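Local structure of putative isomerase (Streptomyces coelicolor A3, 2OQH) at residues Val128-Arg136 and Phe164-Asp174; Asp178-Arg186 and Ala210-Leu219. The protein is a putative isomerase of the mandelate racemase/muconate lactonizing enzyme family, probably acting on carbohydrate acids, perhaps as a D-glucarate dehydratase. All coordinates share one frame; numbering follows the deposited sequence.

Contact 1: Val128-Arg136 and Phe164-Asp174; sequences VPITALITR and FDAVKLKGTTD
Strands 128-134 and 166-170 run parallel, their axes 4.7 Å apart at closest approach and turned by 34°, with Ala-132 level with Val-167 and Ile-134 with Leu-169. Ala-132 N donates to Ala-166 O and Ala-132 O accepts from Lys-168 N; Ile-134 repeats the pattern with Lys-168 O and Lys-170 N (3.1 Å from Ile-134 O). Before the strands pair, water 1 links Ile-130 O to Asp-165 N. On the Ala-132 and Ile-134 face, the methyl CB of Ala-132 sits over the centre of the Phe-164 ring, a CH-pi contact of 3.4 Å from CB to the centroid, while Ile-130 O lies at the ring's edge. Farther along, Ile-134 has CG1 wedged between its backbone N and carbonyl carbon (chi1 57°), which sends CD1 to Val-167 CG1 at 3.9 Å. Val-158 of helix 147-162 packs on Ala-132 and Phe-164. Past the strands, the extended Arg-136 chain brings NH1 and NH2 to one oxygen, Asp-174 OD2 (3.0 and 2.8 Å), in the guanidinium plane but with the carboxylate turned 88° to it. Thr-172 OG1 lies over a guanidinium face and accepts from Asp-174 N in an ST turn; NH2 also forms a salt bridge with Asp-178 OD1. A leucine in place of Arg-136 would probably leave the Asp-174 and Asp-178 carboxylates without their shared positive partner. With helix 147-162 between them, the strands form a right-handed beta-alpha-beta unit of the TIM-barrel domain of the enolase superfamily.

Contact 2: Asp178-Arg186 and Ala210-Leu219; sequences DVAILRAVR and AGIALEELDL
Leu-214 and Leu-217 reach from 210-219 to Val-179, Leu-182 and the stems of two arginines on helix 178-186, joining neighbouring outer helices of the TIM barrel. The helical segments run nearly parallel, 12° apart, with axes 10.3 Å from each other at closest approach. Leu-182 and Leu-214 meet at about a right angle through their terminal methyls, and the 3.5 Å between Leu-182 CD1 and Leu-214 CD2 is tighter than usual for two carbons. The same CD2 of Leu-214 lies 3.8 Å from Val-179 CG1. Val-179 spreads its branches: with CG1 trans to the backbone N (chi1 -180°), the other methyl, CG2, faces Ala-210 CB at 3.9 Å.

Three residues on, Leu-217 spreads its two methyls over helix 178-186. Its CD1 rests on Leu-182 CB and beside Arg-183 N, whereas CD2 touches CB and CG of Arg-186, the two side chains lying alongside and running opposite ways. Arg-183 stretches out from CG to NE and lays one guanidinium face over CG1 of Val-179 in its own helix; its NH2 comes within 3.8 Å of Ala-213 CB. The salt bridge from Arg-183 NE to Glu-216 OE1 is long, at 3.9 Å, with the guanidinium and carboxylate planes 68° apart, so it is probably a loose attraction, and NE, buried here, has no hydrogen-bond partner in the model.

Arg-186 does the opposite and folds: bends at chi2 and chi3 bring its head to the backbone at Leu-217 and Asp-218. NH1 turns elsewhere, to Leu-189 O and Val-192 O, and water 4 joins NH2 to Asp-218 O. NE meets Leu-217 O at 2.8 Å, in the carbonyl plane on a lone pair, and NH2 adds a weak bond to that same oxygen.

The two contacts follow one another along the chain and their centres lie about 13 Å apart. Contact 1 pairs strands of the barrel sheet; contact 2 joins helices in the layer outside it. Strand 166-170 leads through the loop at 171-174 straight into helix 175-188, so one continuous piece of chain serves both. Asp-178, the second partner of Arg-136, ties them together, since its OD2 also probably accepts from Thr-172 N. Beside this, Leu-169 CD2 packs against Ile-181 CG2. Strand 193-197, next to 166-170 in the sheet, precedes helix 204-214, so together the contacts span successive beta-alpha units, and the touches between them join helix layer to sheet.

Contact 1: Val128-Arg136 and Phe164-Asp174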
loop_
_atom_site.group_PDB
_atom_site.type_symbol
_atom_site.label_atom_id
_atom_site.label_comp_id
_atom_site.label_asym_id
_atom_site.label_seq_id
_atom_site.Cartn_x
_atom_site.Cartn_y
_atom_site.Cartn_z
ATOM N N VAL A 128 6.937 10.628 6.584
ATOM C CA VAL A 128 6.253 9.345 6.654
ATOM C C VAL A 128 7.187 8.152 6.811
ATOM O O VAL A 128 7.816 7.723 5.846
ATOM C CB VAL A 128 5.417 9.097 5.387
ATOM C CG1 VAL A 128 4.716 7.755 5.486
ATOM C CG2 VAL A 128 4.421 10.218 5.204
ATOM N N PRO A 129 7.267 7.589 8.026
ATOM C CA PRO A 129 8.127 6.433 8.297
ATOM C C PRO A 129 7.689 5.202 7.495
ATOM O O PRO A 129 6.491 4.992 7.267
ATOM C CB PRO A 129 7.950 6.217 9.798
ATOM C CG PRO A 129 7.561 7.567 10.311
ATOM C CD PRO A 129 6.606 8.047 9.260
ATOM N N ILE A 130 8.651 4.395 7.059
ATOM C CA ILE A 130 8.313 3.188 6.314
ATOM C C ILE A 130 8.883 1.954 6.999
ATOM O O ILE A 130 9.702 2.061 7.905
ATOM C CB ILE A 130 8.797 3.248 4.845
ATOM C CG1 ILE A 130 10.322 3.343 4.783
ATOM C CG2 ILE A 130 8.153 4.436 4.153
ATOM C CD1 ILE A 130 10.868 3.212 3.386
ATOM N N THR A 131 8.437 0.789 6.550
ATOM C CA THR A 131 8.833 -0.490 7.125
ATOM C C THR A 131 9.795 -1.300 6.262
ATOM O O THR A 131 9.724 -1.271 5.033
ATOM C CB THR A 131 7.585 -1.352 7.365
ATOM O OG1 THR A 131 6.610 -0.573 8.069
ATOM C CG2 THR A 131 7.930 -2.601 8.164
ATOM N N ALA A 132 10.682 -2.039 6.921
ATOM C CA ALA A 132 11.647 -2.885 6.232
ATOM C C ALA A 132 11.115 -4.313 6.197
ATOM O O ALA A 132 10.782 -4.876 7.237
ATOM C CB ALA A 132 12.986 -2.850 6.967
ATOM N N LEU A 133 11.031 -4.899 5.008
ATOM C CA LEU A 133 10.542 -6.267 4.886
ATOM C C LEU A 133 11.678 -7.270 4.814
ATOM O O LEU A 133 12.621 -7.094 4.039
ATOM C CB LEU A 133 9.683 -6.436 3.626
ATOM C CG LEU A 133 9.301 -7.892 3.291
ATOM C CD1 LEU A 133 8.293 -8.430 4.310
ATOM C CD2 LEU A 133 8.711 -7.963 1.892
ATOM N N ILE A 134 11.598 -8.323 5.619
ATOM C CA ILE A 134 12.619 -9.359 5.559
ATOM C C ILE A 134 11.943 -10.688 5.239
ATOM O O ILE A 134 10.897 -11.020 5.805
ATOM C CB ILE A 134 13.410 -9.497 6.882
ATOM C CG1 ILE A 134 12.464 -9.788 8.044
ATOM C CG2 ILE A 134 14.207 -8.238 7.147
ATOM C CD1 ILE A 134 13.204 -10.075 9.352
ATOM N N THR A 135 12.532 -11.438 4.314
ATOM C CA THR A 135 11.983 -12.735 3.931
ATOM C C THR A 135 13.093 -13.764 4.079
ATOM O O THR A 135 14.267 -13.406 4.186
ATOM C CB THR A 135 11.514 -12.750 2.461
ATOM O OG1 THR A 135 12.656 -12.868 1.605
ATOM C CG2 THR A 135 10.774 -11.467 2.116
ATOM N N ARG A 136 12.726 -15.042 4.087
ATOM C CA ARG A 136 13.724 -16.095 4.217
ATOM C C ARG A 136 14.679 -16.043 3.029
ATOM O O ARG A 136 15.806 -16.544 3.098
ATOM C CB ARG A 136 13.050 -17.464 4.285
ATOM C CG ARG A 136 12.192 -17.636 5.524
ATOM C CD ARG A 136 11.699 -19.060 5.676
ATOM N NE ARG A 136 10.954 -19.218 6.921
ATOM C CZ ARG A 136 10.684 -20.386 7.489
ATOM N NH1 ARG A 136 11.096 -21.513 6.922
ATOM N NH2 ARG A 136 10.003 -20.429 8.623
ATOM N N PHE A 164 15.138 2.178 9.716
ATOM C CA PHE A 164 13.724 1.792 9.810
ATOM C C PHE A 164 13.207 1.719 11.251
ATOM O O PHE A 164 13.890 1.212 12.131
ATOM C CB PHE A 164 13.524 0.417 9.161
ATOM C CG PHE A 164 13.812 0.385 7.681
ATOM C CD1 PHE A 164 12.846 0.784 6.761
ATOM C CD2 PHE A 164 15.047 -0.058 7.203
ATOM C CE1 PHE A 164 13.101 0.738 5.382
ATOM C CE2 PHE A 164 15.310 -0.105 5.828
ATOM C CZ PHE A 164 14.333 0.293 4.918
ATOM N N ASP A 165 11.990 2.201 11.491
ATOM C CA ASP A 165 11.419 2.143 12.836
ATOM C C ASP A 165 10.660 0.833 13.026
ATOM O O ASP A 165 10.331 0.446 14.152
ATOM C CB ASP A 165 10.432 3.283 13.074
ATOM C CG ASP A 165 11.000 4.639 12.739
ATOM O OD1 ASP A 165 12.198 4.885 13.011
ATOM O OD2 ASP A 165 10.225 5.471 12.221
ATOM N N ALA A 166 10.369 0.161 11.922
ATOM C CA ALA A 166 9.622 -1.086 11.986
ATOM C C ALA A 166 10.166 -2.138 11.044
ATOM O O ALA A 166 10.725 -1.818 9.994
ATOM C CB ALA A 166 8.157 -0.820 11.669
ATOM N N VAL A 167 9.992 -3.398 11.432
ATOM C CA VAL A 167 10.439 -4.528 10.629
ATOM C C VAL A 167 9.287 -5.509 10.469
ATOM O O VAL A 167 8.534 -5.747 11.409
ATOM C CB VAL A 167 11.618 -5.277 11.292
ATOM C CG1 VAL A 167 11.948 -6.528 10.488
ATOM C CG2 VAL A 167 12.838 -4.367 11.377
ATOM N N LYS A 168 9.157 -6.082 9.285
ATOM C CA LYS A 168 8.088 -7.030 9.033
ATOM C C LYS A 168 8.611 -8.303 8.382
ATOM O O LYS A 168 9.309 -8.256 7.370
ATOM C CB LYS A 168 7.031 -6.366 8.148
ATOM C CG LYS A 168 5.944 -7.278 7.623
ATOM C CD LYS A 168 4.903 -6.429 6.903
ATOM C CE LYS A 168 3.970 -7.254 6.062
ATOM N NZ LYS A 168 4.670 -7.811 4.884
ATOM N N LEU A 169 8.282 -9.443 8.979
ATOM C CA LEU A 169 8.708 -10.735 8.454
ATOM C C LEU A 169 7.623 -11.388 7.602
ATOM O O LEU A 169 6.463 -11.467 8.008
ATOM C CB LEU A 169 9.071 -11.689 9.595
ATOM C CG LEU A 169 9.334 -13.145 9.185
ATOM C CD1 LEU A 169 10.612 -13.237 8.349
ATOM C CD2 LEU A 169 9.455 -14.004 10.427
ATOM N N LYS A 170 8.005 -11.857 6.422
ATOM C CA LYS A 170 7.061 -12.537 5.545
ATOM C C LYS A 170 6.973 -13.970 6.057
ATOM O O LYS A 170 7.908 -14.752 5.902
ATOM C CB LYS A 170 7.567 -12.520 4.101
ATOM C CG LYS A 170 6.640 -13.196 3.103
ATOM C CD LYS A 170 7.182 -13.075 1.683
ATOM C CE LYS A 170 6.199 -13.640 0.657
ATOM N NZ LYS A 170 5.965 -15.107 0.842
ATOM N N GLY A 171 5.850 -14.304 6.687
ATOM C CA GLY A 171 5.678 -15.641 7.220
ATOM C C GLY A 171 5.490 -16.680 6.139
ATOM O O GLY A 171 5.256 -16.345 4.979
ATOM N N THR A 172 5.588 -17.947 6.523
ATOM C CA THR A 172 5.435 -19.058 5.593
ATOM C C THR A 172 4.518 -20.097 6.227
ATOM O O THR A 172 4.027 -19.908 7.338
ATOM C CB THR A 172 6.775 -19.750 5.332
ATOM O OG1 THR A 172 7.199 -20.401 6.538
ATOM C CG2 THR A 172 7.834 -18.743 4.906
ATOM N N THR A 173 4.310 -21.206 5.520
ATOM C CA THR A 173 3.478 -22.290 6.030
ATOM C C THR A 173 4.192 -22.999 7.179
ATOM O O THR A 173 3.628 -23.881 7.820
ATOM C CB THR A 173 3.171 -23.326 4.935
ATOM O OG1 THR A 173 4.402 -23.807 4.376
ATOM C CG2 THR A 173 2.320 -22.707 3.844
ATOM N N ASP A 174 5.436 -22.608 7.427
ATOM C CA ASP A 174 6.245 -23.181 8.504
ATOM C C ASP A 174 6.109 -22.291 9.742
ATOM O O ASP A 174 6.993 -21.487 10.045
ATOM C CB ASP A 174 7.716 -23.280 8.047
ATOM C CG ASP A 174 8.682 -23.610 9.184
ATOM O OD1 ASP A 174 8.291 -24.341 10.120
ATOM O OD2 ASP A 174 9.848 -23.139 9.132
HETATM O O HOH W 1 10.950 3.983 9.742
HETATM O O HOH W 2 9.519 -16.841 7.537
HETATM O O HOH W 3 9.985 -15.392 3.926
#

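Contact 2: Asp178-Arg186 and Ala210-Leu219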
loop_
_atom_site.group_PDB
_atom_site.type_symbol
_atom_site.label_atom_id
_atom_site.label_comp_id
_atom_site.label_asym_id
_atom_site.label_seq_id
_atom_site.Cartn_x
_atom_site.Cartn_y
_atom_site.Cartn_z
ATOM N N ASP A 178 8.715 -19.612 11.538
ATOM C CA ASP A 178 8.478 -18.176 11.583
ATOM C C ASP A 178 8.660 -17.704 13.018
ATOM O O ASP A 178 9.348 -16.712 13.281
ATOM C CB ASP A 178 7.060 -17.839 11.110
ATOM C CG ASP A 178 6.815 -18.219 9.662
ATOM O OD1 ASP A 178 7.792 -18.317 8.886
ATOM O OD2 ASP A 178 5.635 -18.411 9.292
ATOM N N VAL A 179 8.049 -18.428 13.949
ATOM C CA VAL A 179 8.146 -18.082 15.363
ATOM C C VAL A 179 9.609 -18.062 15.815
ATOM O O VAL A 179 10.030 -17.158 16.542
ATOM C CB VAL A 179 7.353 -19.089 16.232
ATOM C CG1 VAL A 179 7.458 -18.713 17.703
ATOM C CG2 VAL A 179 5.895 -19.116 15.791
ATOM N N ALA A 180 10.380 -19.058 15.378
ATOM C CA ALA A 180 11.795 -19.148 15.739
ATOM C C ALA A 180 12.528 -17.900 15.256
ATOM O O ALA A 180 13.349 -17.336 15.972
ATOM C CB ALA A 180 12.417 -20.397 15.117
ATOM N N ILE A 181 12.221 -17.480 14.035
ATOM C CA ILE A 181 12.837 -16.296 13.449
ATOM C C ILE A 181 12.494 -15.040 14.236
ATOM O O ILE A 181 13.377 -14.254 14.588
ATOM C CB ILE A 181 12.376 -16.099 11.991
ATOM C CG1 ILE A 181 12.948 -17.214 11.120
ATOM C CG2 ILE A 181 12.804 -14.732 11.474
ATOM C CD1 ILE A 181 12.437 -17.193 9.713
ATOM N N LEU A 182 11.206 -14.849 14.509
ATOM C CA LEU A 182 10.760 -13.674 15.245
ATOM C C LEU A 182 11.413 -13.559 16.622
ATOM O O LEU A 182 11.750 -12.460 17.062
ATOM C CB LEU A 182 9.231 -13.686 15.366
ATOM C CG LEU A 182 8.506 -13.561 14.022
ATOM C CD1 LEU A 182 7.025 -13.867 14.189
ATOM C CD2 LEU A 182 8.720 -12.157 13.457
ATOM N N ARG A 183 11.599 -14.687 17.300
ATOM C CA ARG A 183 12.226 -14.676 18.620
ATOM C C ARG A 183 13.650 -14.147 18.505
ATOM O O ARG A 183 14.082 -13.323 19.309
ATOM C CB ARG A 183 12.251 -16.087 19.221
ATOM C CG ARG A 183 10.913 -16.556 19.747
ATOM C CD ARG A 183 10.926 -18.036 20.071
ATOM N NE ARG A 183 9.677 -18.448 20.706
ATOM C CZ ARG A 183 9.284 -19.710 20.837
ATOM N NH1 ARG A 183 10.044 -20.699 20.373
ATOM N NH2 ARG A 183 8.124 -19.984 21.425
ATOM N N ALA A 184 14.368 -14.627 17.493
ATOM C CA ALA A 184 15.748 -14.217 17.248
ATOM C C ALA A 184 15.805 -12.733 16.902
ATOM O O ALA A 184 16.616 -11.987 17.453
ATOM C CB ALA A 184 16.338 -15.038 16.115
ATOM N N VAL A 185 14.939 -12.303 15.991
ATOM C CA VAL A 185 14.919 -10.907 15.602
ATOM C C VAL A 185 14.625 -10.006 16.795
ATOM O O VAL A 185 15.308 -9.006 16.998
ATOM C CB VAL A 185 13.882 -10.646 14.489
ATOM C CG1 VAL A 185 13.797 -9.153 14.181
ATOM C CG2 VAL A 185 14.282 -11.403 13.244
ATOM N N ARG A 186 13.617 -10.367 17.585
ATOM C CA ARG A 186 13.250 -9.575 18.757
ATOM C C ARG A 186 14.390 -9.505 19.772
ATOM O O ARG A 186 14.646 -8.449 20.351
ATOM C CB ARG A 186 12.006 -10.157 19.442
ATOM C CG ARG A 186 11.701 -9.528 20.802
ATOM C CD ARG A 186 11.501 -8.025 20.682
ATOM N NE ARG A 186 10.181 -7.680 20.163
ATOM C CZ ARG A 186 9.894 -6.533 19.554
ATOM N NH1 ARG A 186 10.842 -5.617 19.375
ATOM N NH2 ARG A 186 8.654 -6.290 19.146
ATOM N N ALA A 210 0.729 -20.570 17.350
ATOM C CA ALA A 210 1.842 -19.668 17.071
ATOM C C ALA A 210 1.621 -18.305 17.728
ATOM O O ALA A 210 2.539 -17.746 18.318
ATOM C CB ALA A 210 2.025 -19.502 15.566
ATOM N N GLY A 211 0.396 -17.784 17.620
ATOM C CA GLY A 211 0.069 -16.495 18.203
ATOM C C GLY A 211 0.354 -16.468 19.689
ATOM O O GLY A 211 0.938 -15.517 20.209
ATOM N N ILE A 212 -0.059 -17.524 20.377
ATOM C CA ILE A 212 0.174 -17.625 21.806
ATOM C C ILE A 212 1.683 -17.574 22.085
ATOM O O ILE A 212 2.130 -16.885 23.001
ATOM C CB ILE A 212 -0.420 -18.928 22.357
ATOM C CG1 ILE A 212 -1.948 -18.870 22.269
ATOM C CG2 ILE A 212 0.027 -19.147 23.793
ATOM C CD1 ILE A 212 -2.635 -20.141 22.706
ATOM N N ALA A 213 2.461 -18.290 21.280
ATOM C CA ALA A 213 3.909 -18.317 21.446
ATOM C C ALA A 213 4.560 -16.965 21.144
ATOM O O ALA A 213 5.626 -16.656 21.673
ATOM C CB ALA A 213 4.509 -19.388 20.549
ATOM N N LEU A 214 3.915 -16.157 20.306
ATOM C CA LEU A 214 4.455 -14.852 19.932
ATOM C C LEU A 214 4.092 -13.709 20.877
ATOM O O LEU A 214 4.688 -12.629 20.807
ATOM C CB LEU A 214 4.003 -14.496 18.516
ATOM C CG LEU A 214 4.508 -15.406 17.392
ATOM C CD1 LEU A 214 3.787 -15.054 16.095
ATOM C CD2 LEU A 214 6.017 -15.254 17.237
ATOM N N GLU A 215 3.120 -13.936 21.754
ATOM C CA GLU A 215 2.693 -12.901 22.692
ATOM C C GLU A 215 3.841 -12.330 23.521
ATOM O O GLU A 215 3.828 -11.157 23.869
ATOM C CB GLU A 215 1.622 -13.443 23.645
ATOM C CG GLU A 215 0.402 -14.026 22.956
ATOM C CD GLU A 215 -0.697 -14.413 23.929
ATOM O OE1 GLU A 215 -0.386 -14.915 25.029
ATOM O OE2 GLU A 215 -1.878 -14.231 23.583
ATOM N N GLU A 216 4.831 -13.153 23.848
ATOM C CA GLU A 216 5.952 -12.672 24.657
ATOM C C GLU A 216 6.912 -11.741 23.906
ATOM O O GLU A 216 7.820 -11.167 24.509
ATOM C CB GLU A 216 6.730 -13.857 25.240
ATOM C CG GLU A 216 7.342 -14.766 24.192
ATOM C CD GLU A 216 8.159 -15.896 24.800
ATOM O OE1 GLU A 216 8.773 -16.660 24.025
ATOM O OE2 GLU A 216 8.187 -16.025 26.048
ATOM N N LEU A 217 6.700 -11.575 22.602
ATOM C CA LEU A 217 7.554 -10.714 21.781
ATOM C C LEU A 217 6.963 -9.310 21.573
ATOM O O LEU A 217 7.596 -8.440 20.971
ATOM C CB LEU A 217 7.800 -11.383 20.421
ATOM C CG LEU A 217 8.316 -12.829 20.478
ATOM C CD1 LEU A 217 8.493 -13.375 19.075
ATOM C CD2 LEU A 217 9.635 -12.880 21.234
ATOM N N ASP A 218 5.750 -9.099 22.075
ATOM C CA ASP A 218 5.052 -7.820 21.956
ATOM C C ASP A 218 5.135 -7.196 20.558
ATOM O O ASP A 218 5.640 -6.087 20.377
ATOM C CB ASP A 218 5.573 -6.834 23.010
ATOM C CG ASP A 218 4.770 -5.546 23.050
ATOM O OD1 ASP A 218 3.521 -5.605 22.916
ATOM O OD2 ASP A 218 5.381 -4.474 23.222
ATOM N N LEU A 219 4.618 -7.915 19.571
ATOM C CA LEU A 219 4.628 -7.445 18.193
ATOM C C LEU A 219 3.629 -6.315 17.999
ATOM O O LEU A 219 2.594 -6.276 18.662
ATOM C CB LEU A 219 4.253 -8.588 17.249
ATOM C CG LEU A 219 4.982 -9.922 17.404
ATOM C CD1 LEU A 219 4.322 -10.965 16.503
ATOM C CD2 LEU A 219 6.447 -9.748 17.048
HETATM O O HOH W 4 6.714 -4.295 18.297
#